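Local coordinates for octenoyl-CoA reductase/carboxylase (Streptomyces sp., PDB 4A0S), which probably catalyses the NADPH-dependent reductive carboxylation of 2-octenoyl-CoA, supplying an extender unit for cinnabaramide polyketide biosynthesis, at residues I309-V323 with T331-F345. Sequence-based numbering, arbitrary orientation.
Sequences IVFEHTGRVTFGLSV and TVVTCGSSSGYLHTF. With NAP (NADP nicotinamide-adenine-dinucleotide phosphate), chain F.
Phe319, on helix 316-325, lies chiefly against Val332, His343 and Phe345. ND1 of His343 sits over one face of its ring, 3.1 Å from Phe319 CG, with the two planes inclined at 37°. CE2 turns the ring's edge to the face of Phe345 in an offset edge-to-face pair, centroids 5.9 Å apart, while CE1 meets Val332 CG1. With CG anti to the backbone N (chi1 -172°), the ring is carried off the helix into this cluster. Cutting this side chain back to an alanine is likely to leave His343 and Phe345 without their shared aromatic neighbour and to open a gap beside Val332.

Arg316 NH1 meets Leu342 O at 2.5 Å, near the guanidinium plane; NH2 forms a salt bridge with Asp283. Ser339 ties its turn to Thr314 and Val317: OG donates to Thr314 O (2.6 Å) and accepts from Val317 N, almost straight at 172°. Buried Glu312 accepts from Thr318 OG1 and Ser322 OG at OE2, and from Gly315 N at OE1, which a water bridges to Thr334 OG1, itself bonded to Asn347 of the second subunit.

Parallel strands 309-312 and 331-334 of this Rossmann-type beta-alpha-beta unit are joined by ladder bonds such as Val310 N to Thr331 O. Beyond them, Ser338 OG bonds NADP O3D (2.7 Å); a water links it to His313 ND1, whose NE2 bonds Trp227 O. Polar grips thus hold the cofactor-side loops, while aromatic packing backs the interface strand 342-346.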
loop_
_atom_site.group_PDB
_atom_site.type_symbol
_atom_site.label_atom_id
_atom_site.label_comp_id
_atom_site.label_asym_id
_atom_site.label_seq_id
_atom_site.Cartn_x
_atom_site.Cartn_y
_atom_site.Cartn_z
ATOM N N ILE A 309 -14.575 0.117 -8.329
ATOM C CA ILE A 309 -13.742 1.081 -9.030
ATOM C C ILE A 309 -14.583 1.654 -10.145
ATOM O O ILE A 309 -15.250 0.912 -10.869
ATOM C CB ILE A 309 -12.482 0.431 -9.634
ATOM C CG1 ILE A 309 -11.587 -0.172 -8.547
ATOM C CG2 ILE A 309 -11.665 1.449 -10.465
ATOM C CD1 ILE A 309 -10.636 -1.216 -9.110
ATOM N N VAL A 310 -14.548 2.972 -10.269
ATOM C CA VAL A 310 -15.154 3.630 -11.392
ATOM C C VAL A 310 -14.013 4.139 -12.238
ATOM O O VAL A 310 -13.141 4.872 -11.773
ATOM C CB VAL A 310 -16.045 4.795 -10.972
ATOM C CG1 VAL A 310 -16.665 5.431 -12.188
ATOM C CG2 VAL A 310 -17.098 4.306 -9.992
ATOM N N PHE A 311 -14.053 3.743 -13.494
ATOM C CA PHE A 311 -13.022 4.058 -14.456
ATOM C C PHE A 311 -13.495 5.296 -15.199
ATOM O O PHE A 311 -14.401 5.239 -16.034
ATOM C CB PHE A 311 -12.849 2.863 -15.387
ATOM C CG PHE A 311 -11.722 2.997 -16.363
ATOM C CD1 PHE A 311 -11.934 3.564 -17.612
ATOM C CD2 PHE A 311 -10.458 2.527 -16.046
ATOM C CE1 PHE A 311 -10.887 3.684 -18.531
ATOM C CE2 PHE A 311 -9.413 2.619 -16.954
ATOM C CZ PHE A 311 -9.629 3.216 -18.200
ATOM N N GLU A 312 -12.915 6.431 -14.823
ATOM C CA GLU A 312 -13.279 7.721 -15.368
ATOM C C GLU A 312 -12.343 8.238 -16.438
ATOM O O GLU A 312 -11.162 7.909 -16.473
ATOM C CB GLU A 312 -13.342 8.749 -14.245
ATOM C CG GLU A 312 -14.716 8.982 -13.761
ATOM C CD GLU A 312 -15.504 9.862 -14.704
ATOM O OE1 GLU A 312 -14.903 10.447 -15.616
ATOM O OE2 GLU A 312 -16.718 9.981 -14.513
ATOM N N HIS A 313 -12.892 9.074 -17.310
ATOM C CA HIS A 313 -12.113 9.801 -18.303
ATOM C C HIS A 313 -13.072 10.649 -19.123
ATOM O O HIS A 313 -12.663 11.555 -19.826
ATOM C CB HIS A 313 -11.368 8.846 -19.211
ATOM C CG HIS A 313 -12.249 7.829 -19.852
ATOM N ND1 HIS A 313 -12.853 8.028 -21.076
ATOM C CD2 HIS A 313 -12.619 6.592 -19.444
ATOM C CE1 HIS A 313 -13.555 6.954 -21.393
ATOM N NE2 HIS A 313 -13.430 6.072 -20.418
ATOM N N THR A 314 -14.357 10.328 -19.006
ATOM C CA THR A 314 -15.403 11.026 -19.732
ATOM C C THR A 314 -15.571 12.424 -19.194
ATOM O O THR A 314 -15.985 13.305 -19.927
ATOM C CB THR A 314 -16.734 10.284 -19.656
ATOM O OG1 THR A 314 -16.815 9.567 -18.416
ATOM C CG2 THR A 314 -16.836 9.309 -20.809
ATOM N N GLY A 315 -15.280 12.611 -17.910
ATOM C CA GLY A 315 -15.085 13.951 -17.352
ATOM C C GLY A 315 -16.230 14.520 -16.551
ATOM O O GLY A 315 -16.957 13.785 -15.886
ATOM N N ARG A 316 -16.376 15.842 -16.653
ATOM C CA ARG A 316 -17.338 16.649 -15.894
ATOM C C ARG A 316 -18.756 16.070 -15.889
ATOM O O ARG A 316 -19.435 16.034 -14.859
ATOM C CB ARG A 316 -17.306 18.084 -16.459
ATOM C CG ARG A 316 -18.554 18.901 -16.308
ATOM C CD ARG A 316 -18.291 20.377 -16.564
ATOM N NE ARG A 316 -19.433 21.156 -16.074
ATOM C CZ ARG A 316 -19.585 21.572 -14.817
ATOM N NH1 ARG A 316 -18.653 21.335 -13.897
ATOM N NH2 ARG A 316 -20.664 22.254 -14.476
ATOM N N VAL A 317 -19.184 15.576 -17.039
ATOM C CA VAL A 317 -20.550 15.102 -17.215
ATOM C C VAL A 317 -20.844 13.898 -16.324
ATOM O O VAL A 317 -21.919 13.796 -15.745
ATOM C CB VAL A 317 -20.817 14.777 -18.697
ATOM C CG1 VAL A 317 -22.072 13.950 -18.853
ATOM C CG2 VAL A 317 -20.949 16.063 -19.482
ATOM N N THR A 318 -19.868 13.006 -16.210
ATOM C CA THR A 318 -20.046 11.741 -15.504
ATOM C C THR A 318 -19.415 11.741 -14.125
ATOM O O THR A 318 -19.695 10.860 -13.308
ATOM C CB THR A 318 -19.414 10.583 -16.292
ATOM O OG1 THR A 318 -18.037 10.878 -16.541
ATOM C CG2 THR A 318 -20.128 10.405 -17.616
ATOM N N PHE A 319 -18.534 12.697 -13.865
ATOM C CA PHE A 319 -17.686 12.565 -12.690
ATOM C C PHE A 319 -18.458 12.609 -11.383
ATOM O O PHE A 319 -18.150 11.859 -10.474
ATOM C CB PHE A 319 -16.575 13.597 -12.675
ATOM C CG PHE A 319 -15.580 13.366 -11.588
ATOM C CD1 PHE A 319 -14.534 12.488 -11.776
ATOM C CD2 PHE A 319 -15.712 14.001 -10.363
ATOM C CE1 PHE A 319 -13.610 12.254 -10.773
ATOM C CE2 PHE A 319 -14.788 13.759 -9.343
ATOM C CZ PHE A 319 -13.751 12.881 -9.555
ATOM N N GLY A 320 -19.438 13.502 -11.290
ATOM C CA GLY A 320 -20.278 13.612 -10.111
ATOM C C GLY A 320 -20.982 12.302 -9.880
ATOM O O GLY A 320 -21.118 11.854 -8.749
ATOM N N LEU A 321 -21.412 11.676 -10.972
ATOM C CA LEU A 321 -22.020 10.349 -10.908
ATOM C C LEU A 321 -21.007 9.331 -10.387
ATOM O O LEU A 321 -21.318 8.548 -9.499
ATOM C CB LEU A 321 -22.524 9.932 -12.287
ATOM C CG LEU A 321 -23.509 10.917 -12.923
ATOM C CD1 LEU A 321 -23.622 10.671 -14.427
ATOM C CD2 LEU A 321 -24.836 10.756 -12.243
ATOM N N SER A 322 -19.792 9.380 -10.936
ATOM C CA SER A 322 -18.724 8.434 -10.596
ATOM C C SER A 322 -18.459 8.444 -9.102
ATOM O O SER A 322 -18.330 7.381 -8.490
ATOM C CB SER A 322 -17.451 8.764 -11.363
ATOM O OG SER A 322 -17.660 8.535 -12.737
ATOM N N VAL A 323 -18.421 9.641 -8.520
ATOM C CA VAL A 323 -18.251 9.795 -7.077
ATOM C C VAL A 323 -19.417 9.180 -6.304
ATOM O O VAL A 323 -19.222 8.519 -5.284
ATOM C CB VAL A 323 -18.060 11.281 -6.669
ATOM C CG1 VAL A 323 -18.088 11.422 -5.175
ATOM C CG2 VAL A 323 -16.739 11.780 -7.176
ATOM N N THR A 331 -13.056 3.592 -5.367
ATOM C CA THR A 331 -12.090 4.459 -6.012
ATOM C C THR A 331 -12.619 4.878 -7.366
ATOM O O THR A 331 -13.017 4.047 -8.166
ATOM C CB THR A 331 -10.753 3.733 -6.184
ATOM O OG1 THR A 331 -10.243 3.383 -4.890
ATOM C CG2 THR A 331 -9.736 4.630 -6.906
ATOM N N VAL A 332 -12.684 6.184 -7.571
ATOM C CA VAL A 332 -12.866 6.726 -8.884
ATOM C C VAL A 332 -11.444 6.979 -9.379
ATOM O O VAL A 332 -10.705 7.745 -8.775
ATOM C CB VAL A 332 -13.644 8.046 -8.851
ATOM C CG1 VAL A 332 -13.751 8.612 -10.261
ATOM C CG2 VAL A 332 -15.010 7.847 -8.231
ATOM N N VAL A 333 -11.055 6.302 -10.441
ATOM C CA VAL A 333 -9.751 6.533 -11.024
ATOM C C VAL A 333 -9.984 7.255 -12.332
ATOM O O VAL A 333 -10.792 6.818 -13.148
ATOM C CB VAL A 333 -8.917 5.232 -11.172
ATOM C CG1 VAL A 333 -9.636 4.172 -12.046
ATOM C CG2 VAL A 333 -7.506 5.537 -11.681
ATOM N N THR A 334 -9.305 8.386 -12.510
ATOM C CA THR A 334 -9.558 9.228 -13.668
ATOM C C THR A 334 -8.273 9.600 -14.377
ATOM O O THR A 334 -7.268 9.917 -13.726
ATOM C CB THR A 334 -10.290 10.536 -13.281
ATOM O OG1 THR A 334 -10.446 11.351 -14.450
ATOM C CG2 THR A 334 -9.513 11.308 -12.206
ATOM N N CYS A 335 -8.316 9.575 -15.704
ATOM C CA CYS A 335 -7.155 9.961 -16.505
ATOM C C CYS A 335 -7.529 10.970 -17.561
ATOM O O CYS A 335 -6.757 11.238 -18.488
ATOM C CB CYS A 335 -6.565 8.738 -17.200
ATOM S SG CYS A 335 -7.650 8.015 -18.459
ATOM N N GLY A 336 -8.706 11.560 -17.426
ATOM C CA GLY A 336 -9.156 12.432 -18.488
ATOM C C GLY A 336 -10.460 13.086 -18.155
ATOM O O GLY A 336 -11.066 12.805 -17.130
ATOM N N SER A 337 -10.868 13.975 -19.048
ATOM C CA SER A 337 -12.066 14.752 -18.866
ATOM C C SER A 337 -12.585 15.144 -20.240
ATOM O O SER A 337 -12.647 16.321 -20.560
ATOM C CB SER A 337 -11.749 16.002 -18.053
ATOM O OG SER A 337 -11.462 15.685 -16.720
ATOM N N SER A 338 -12.945 14.166 -21.064
ATOM C CA SER A 338 -13.317 14.472 -22.457
ATOM C C SER A 338 -14.460 15.476 -22.521
ATOM O O SER A 338 -14.467 16.344 -23.378
ATOM C CB SER A 338 -13.747 13.220 -23.192
ATOM O OG SER A 338 -12.741 12.243 -23.132
ATOM N N SER A 339 -15.411 15.356 -21.592
ATOM C CA SER A 339 -16.597 16.209 -21.601
ATOM C C SER A 339 -16.332 17.548 -20.937
ATOM O O SER A 339 -17.206 18.377 -20.877
ATOM C CB SER A 339 -17.765 15.512 -20.900
ATOM O OG SER A 339 -17.493 15.377 -19.531
ATOM N N GLY A 340 -15.121 17.735 -20.418
ATOM C CA GLY A 340 -14.762 18.969 -19.732
ATOM C C GLY A 340 -14.076 18.677 -18.412
ATOM O O GLY A 340 -14.515 17.828 -17.658
ATOM N N TYR A 341 -13.014 19.414 -18.117
ATOM C CA TYR A 341 -12.190 19.124 -16.939
ATOM C C TYR A 341 -12.613 19.815 -15.645
ATOM O O TYR A 341 -12.026 19.567 -14.599
ATOM C CB TYR A 341 -10.739 19.462 -17.234
ATOM C CG TYR A 341 -10.508 20.867 -17.746
ATOM C CD1 TYR A 341 -10.569 21.970 -16.893
ATOM C CD2 TYR A 341 -10.199 21.085 -19.083
ATOM C CE1 TYR A 341 -10.351 23.253 -17.372
ATOM C CE2 TYR A 341 -9.966 22.350 -19.567
ATOM C CZ TYR A 341 -10.042 23.425 -18.719
ATOM O OH TYR A 341 -9.815 24.672 -19.228
ATOM N N LEU A 342 -13.584 20.716 -15.719
ATOM C CA LEU A 342 -14.087 21.366 -14.518
ATOM C C LEU A 342 -15.071 20.430 -13.869
ATOM O O LEU A 342 -16.270 20.469 -14.139
ATOM C CB LEU A 342 -14.736 22.714 -14.843
ATOM C CG LEU A 342 -13.761 23.784 -15.322
ATOM C CD1 LEU A 342 -14.454 25.112 -15.562
ATOM C CD2 LEU A 342 -12.656 23.916 -14.287
ATOM N N HIS A 343 -14.546 19.546 -13.041
ATOM C CA HIS A 343 -15.380 18.550 -12.396
ATOM C C HIS A 343 -16.068 19.164 -11.216
ATOM O O HIS A 343 -15.465 19.938 -10.491
ATOM C CB HIS A 343 -14.527 17.398 -11.917
ATOM C CG HIS A 343 -14.008 16.536 -13.023
ATOM N ND1 HIS A 343 -13.469 15.290 -12.790
ATOM C CD2 HIS A 343 -13.970 16.725 -14.365
ATOM C CE1 HIS A 343 -13.114 14.752 -13.947
ATOM N NE2 HIS A 343 -13.410 15.601 -14.916
ATOM N N THR A 344 -17.340 18.827 -11.061
ATOM C CA THR A 344 -18.079 19.100 -9.849
ATOM C C THR A 344 -18.608 17.797 -9.303
ATOM O O THR A 344 -19.067 16.931 -10.048
ATOM C CB THR A 344 -19.230 20.082 -10.086
ATOM O OG1 THR A 344 -18.685 21.304 -10.594
ATOM C CG2 THR A 344 -20.001 20.363 -8.780
ATOM N N PHE A 345 -18.501 17.655 -7.992
ATOM C CA PHE A 345 -18.972 16.483 -7.318
ATOM C C PHE A 345 -19.381 16.878 -5.915
ATOM O O PHE A 345 -18.957 17.913 -5.386
ATOM C CB PHE A 345 -17.898 15.381 -7.301
ATOM C CG PHE A 345 -16.743 15.668 -6.386
ATOM C CD1 PHE A 345 -15.675 16.447 -6.819
ATOM C CD2 PHE A 345 -16.733 15.183 -5.083
ATOM C CE1 PHE A 345 -14.594 16.731 -5.966
ATOM C CE2 PHE A 345 -15.661 15.456 -4.225
ATOM C CZ PHE A 345 -14.595 16.233 -4.666
HETATM P PA NAP F . -11.958 7.403 -27.295
HETATM O O1A NAP F . -11.340 6.127 -27.980
HETATM O O2A NAP F . -12.588 8.416 -28.203
HETATM O O5B NAP F . -13.026 6.879 -26.320
HETATM C C5B NAP F . -13.637 7.828 -25.470
HETATM C C4B NAP F . -15.001 7.267 -25.103
HETATM O O4B NAP F . -15.580 8.223 -24.204
HETATM C C3B NAP F . -15.952 7.140 -26.312
HETATM O O3B NAP F . -16.164 5.754 -26.491
HETATM C C2B NAP F . -17.272 7.715 -25.820
HETATM O O2B NAP F . -18.077 6.731 -25.172
HETATM C C1B NAP F . -16.870 8.710 -24.790
HETATM N N9A NAP F . -16.587 9.995 -25.478
HETATM C C8A NAP F . -16.090 10.212 -26.707
HETATM N N7A NAP F . -15.952 11.526 -26.927
HETATM C C5A NAP F . -16.368 12.125 -25.821
HETATM C C6A NAP F . -16.484 13.449 -25.475
HETATM N N6A NAP F . -16.097 14.393 -26.331
HETATM N N1A NAP F . -16.947 13.742 -24.270
HETATM C C2A NAP F . -17.294 12.792 -23.406
HETATM N N3A NAP F . -17.225 11.514 -23.704
HETATM C C4A NAP F . -16.759 11.167 -24.908
HETATM O O3 NAP F . -10.858 8.145 -26.399
HETATM P PN NAP F . -9.924 7.387 -25.332
HETATM O O1N NAP F . -8.640 7.076 -26.179
HETATM O O2N NAP F . -10.603 6.251 -24.612
HETATM O O5D NAP F . -9.623 8.642 -24.393
HETATM C C5D NAP F . -10.717 9.073 -23.589
HETATM C C4D NAP F . -10.184 10.222 -22.782
HETATM O O4D NAP F . -9.042 9.694 -22.021
HETATM C C3D NAP F . -9.614 11.353 -23.639
HETATM O O3D NAP F . -10.021 12.541 -22.928
HETATM C C2D NAP F . -8.115 11.154 -23.574
HETATM O O2D NAP F . -7.403 12.403 -23.736
HETATM C C1D NAP F . -8.013 10.720 -22.125
HETATM N N1N NAP F . -6.856 9.861 -22.037
HETATM C C2N NAP F . -5.959 10.128 -21.025
HETATM C C3N NAP F . -4.876 9.298 -20.953
HETATM C C7N NAP F . -3.908 9.595 -19.875
HETATM O O7N NAP F . -4.122 10.464 -19.024
HETATM N N7N NAP F . -2.820 8.878 -19.970
HETATM C C4N NAP F . -4.677 8.237 -21.843
HETATM C C5N NAP F . -5.576 7.951 -22.854
HETATM C C6N NAP F . -6.687 8.774 -22.946
HETATM P P2B NAP F . -19.627 7.127 -24.994
HETATM O O1X NAP F . -20.159 5.617 -24.696
HETATM O O2X NAP F . -19.835 8.063 -23.699
HETATM O O3X NAP F . -19.954 7.717 -26.345
HETATM O O HOH W 1 -12.712 12.056 -15.250
HETATM O O HOH W 2 -13.975 10.064 -22.796
HETATM O O HOH W 3 -18.291 16.634 -12.566
#